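Local structure of YaeQ family protein (Pseudomonas syringae pv. tomato, 2OT9) at residues A[44-49]-A[103-108]. The protein is of unknown function, but its family belongs to the PDDEXK clan, which suggests a fold related to that of the PDDEXK nucleases. Numbering follows the deposited sequence.
Sequences LLAYAF and SLLAYG
The backbones of A46 and L105 come closest where the helical segment 44-49 faces the strand residues of 103-108, with their CA atoms 7.0 Å apart. This is a helix-on-sheet contact in the core of a YaeQ family protein, whose family is placed in the PDDEXK clan. It joins the C-terminal half of helix 37-49 to strand 101-106 of a mixed sheet. The helical hydrogen bonds from A48 N to L44 O (3.1 Å) and from F49 N to L45 O (2.9 Å) are the i to i+4 bonds of its last turn. The strand is bonded to both sheet neighbours: L105 pairs with E83, and L104 with N128 and A130.

L105 carries the contact. Its CB points toward the helix, and those of L45 and A46 point toward the strand. The leucine CG lies beside the backbone N and anti to the carbonyl carbon (chi1 -79°, measured from N), and the extended second torsion (chi2 -169°) carries CD1 onward to the helix backbone. The methyl group of A46 meets it, CB to CD1 at 3.8 Å. L45 adds a looser apolar touch, its CB lying 4.3 Å from L105 CD1. With just a methyl group at A46, CD1 comes close to the helix main chain. All three residues are buried, but the shared surface is small, 125 Å² in total. Outside the two segments, W50 touches L105, W150 touches L45 and I82 touches A46. A bound meso-tartaric acid lies about 10 Å from the L105 side chain. The closest approach between the two segments is L105 CD1 to the backbone N of A46, at 3.7 Å.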
loop_
_atom_site.group_PDB
_atom_site.type_symbol
_atom_site.label_atom_id
_atom_site.label_comp_id
_atom_site.label_asym_id
_atom_site.label_seq_id
_atom_site.Cartn_x
_atom_site.Cartn_y
_atom_site.Cartn_z
ATOM N N LEU A 44 3.348 -3.092 2.406
ATOM C CA LEU A 44 2.847 -3.952 3.501
ATOM C C LEU A 44 1.667 -3.323 4.249
ATOM O O LEU A 44 0.703 -4.020 4.622
ATOM C CB LEU A 44 3.960 -4.290 4.509
ATOM C CG LEU A 44 5.243 -4.931 3.982
ATOM C CD1 LEU A 44 6.198 -5.243 5.154
ATOM C CD2 LEU A 44 4.964 -6.162 3.170
ATOM N N LEU A 45 1.736 -2.014 4.484
ATOM C CA LEU A 45 0.608 -1.305 5.105
ATOM C C LEU A 45 -0.624 -1.397 4.205
ATOM O O LEU A 45 -1.721 -1.630 4.688
ATOM C CB LEU A 45 0.955 0.173 5.326
ATOM C CG LEU A 45 1.905 0.491 6.483
ATOM C CD1 LEU A 45 2.327 1.970 6.421
ATOM C CD2 LEU A 45 1.249 0.148 7.820
ATOM N N ALA A 46 -0.440 -1.195 2.895
ATOM C CA ALA A 46 -1.561 -1.291 1.935
ATOM C C ALA A 46 -2.194 -2.687 1.957
ATOM O O ALA A 46 -3.412 -2.836 1.889
ATOM C CB ALA A 46 -1.072 -0.959 0.494
ATOM N N TYR A 47 -1.347 -3.707 2.002
ATOM C CA TYR A 47 -1.807 -5.092 2.086
ATOM C C TYR A 47 -2.736 -5.308 3.286
ATOM O O TYR A 47 -3.805 -5.914 3.138
ATOM C CB TYR A 47 -0.610 -6.066 2.150
ATOM C CG TYR A 47 -1.036 -7.518 2.059
ATOM C CD1 TYR A 47 -1.376 -8.087 0.833
ATOM C CD2 TYR A 47 -1.130 -8.306 3.205
ATOM C CE1 TYR A 47 -1.796 -9.400 0.745
ATOM C CE2 TYR A 47 -1.543 -9.625 3.135
ATOM C CZ TYR A 47 -1.875 -10.167 1.902
ATOM O OH TYR A 47 -2.289 -11.468 1.820
ATOM N N ALA A 48 -2.312 -4.844 4.475
ATOM C CA ALA A 48 -3.119 -4.975 5.690
ATOM C C ALA A 48 -4.401 -4.133 5.579
ATOM O O ALA A 48 -5.503 -4.594 5.925
ATOM C CB ALA A 48 -2.309 -4.564 6.926
ATOM N N PHE A 49 -4.257 -2.923 5.046
ATOM C CA PHE A 49 -5.330 -1.935 5.028
ATOM C C PHE A 49 -6.451 -2.294 4.046
ATOM O O PHE A 49 -7.614 -1.947 4.268
ATOM C CB PHE A 49 -4.746 -0.561 4.700
ATOM C CG PHE A 49 -5.676 0.580 4.979
ATOM C CD1 PHE A 49 -6.139 0.824 6.276
ATOM C CD2 PHE A 49 -6.063 1.432 3.951
ATOM C CE1 PHE A 49 -7.004 1.911 6.549
ATOM C CE2 PHE A 49 -6.925 2.523 4.212
ATOM C CZ PHE A 49 -7.390 2.753 5.503
ATOM N N SER A 103 -6.480 2.844 -5.742
ATOM C CA SER A 103 -6.024 3.470 -4.513
ATOM C C SER A 103 -4.555 3.796 -4.605
ATOM O O SER A 103 -3.796 3.103 -5.261
ATOM C CB SER A 103 -6.293 2.601 -3.264
ATOM O OG SER A 103 -7.693 2.404 -3.112
ATOM N N LEU A 104 -4.156 4.844 -3.906
ATOM C CA LEU A 104 -2.740 5.160 -3.808
ATOM C C LEU A 104 -2.413 5.465 -2.359
ATOM O O LEU A 104 -3.073 6.320 -1.735
ATOM C CB LEU A 104 -2.399 6.361 -4.691
ATOM C CG LEU A 104 -1.048 7.045 -4.429
ATOM C CD1 LEU A 104 0.141 6.102 -4.766
ATOM C CD2 LEU A 104 -0.953 8.340 -5.226
ATOM N N LEU A 105 -1.393 4.776 -1.823
ATOM C CA LEU A 105 -0.773 5.202 -0.574
ATOM C C LEU A 105 0.489 5.986 -0.899
ATOM O O LEU A 105 1.542 5.398 -1.212
ATOM C CB LEU A 105 -0.402 4.013 0.335
ATOM C CG LEU A 105 -1.480 3.341 1.163
ATOM C CD1 LEU A 105 -0.840 2.395 2.167
ATOM C CD2 LEU A 105 -2.331 4.418 1.893
ATOM N N ALA A 106 0.381 7.306 -0.822
ATOM C CA ALA A 106 1.463 8.192 -1.182
ATOM C C ALA A 106 2.410 8.340 0.014
ATOM O O ALA A 106 1.984 8.172 1.155
ATOM C CB ALA A 106 0.890 9.548 -1.596
ATOM N N TYR A 107 3.689 8.599 -0.244
ATOM C CA TYR A 107 4.636 8.890 0.840
ATOM C C TYR A 107 5.741 9.771 0.306
ATOM O O TYR A 107 5.837 9.988 -0.909
ATOM C CB TYR A 107 5.185 7.600 1.490
ATOM C CG TYR A 107 6.192 6.860 0.634
ATOM C CD1 TYR A 107 7.578 7.061 0.821
ATOM C CD2 TYR A 107 5.775 5.953 -0.330
ATOM C CE1 TYR A 107 8.509 6.399 0.037
ATOM C CE2 TYR A 107 6.709 5.275 -1.148
ATOM C CZ TYR A 107 8.071 5.505 -0.947
ATOM O OH TYR A 107 9.000 4.860 -1.737
ATOM N N GLY A 108 6.572 10.281 1.217
ATOM C CA GLY A 108 7.565 11.282 0.875
ATOM C C GLY A 108 6.949 12.662 1.006
ATOM O O GLY A 108 5.770 12.798 1.367
#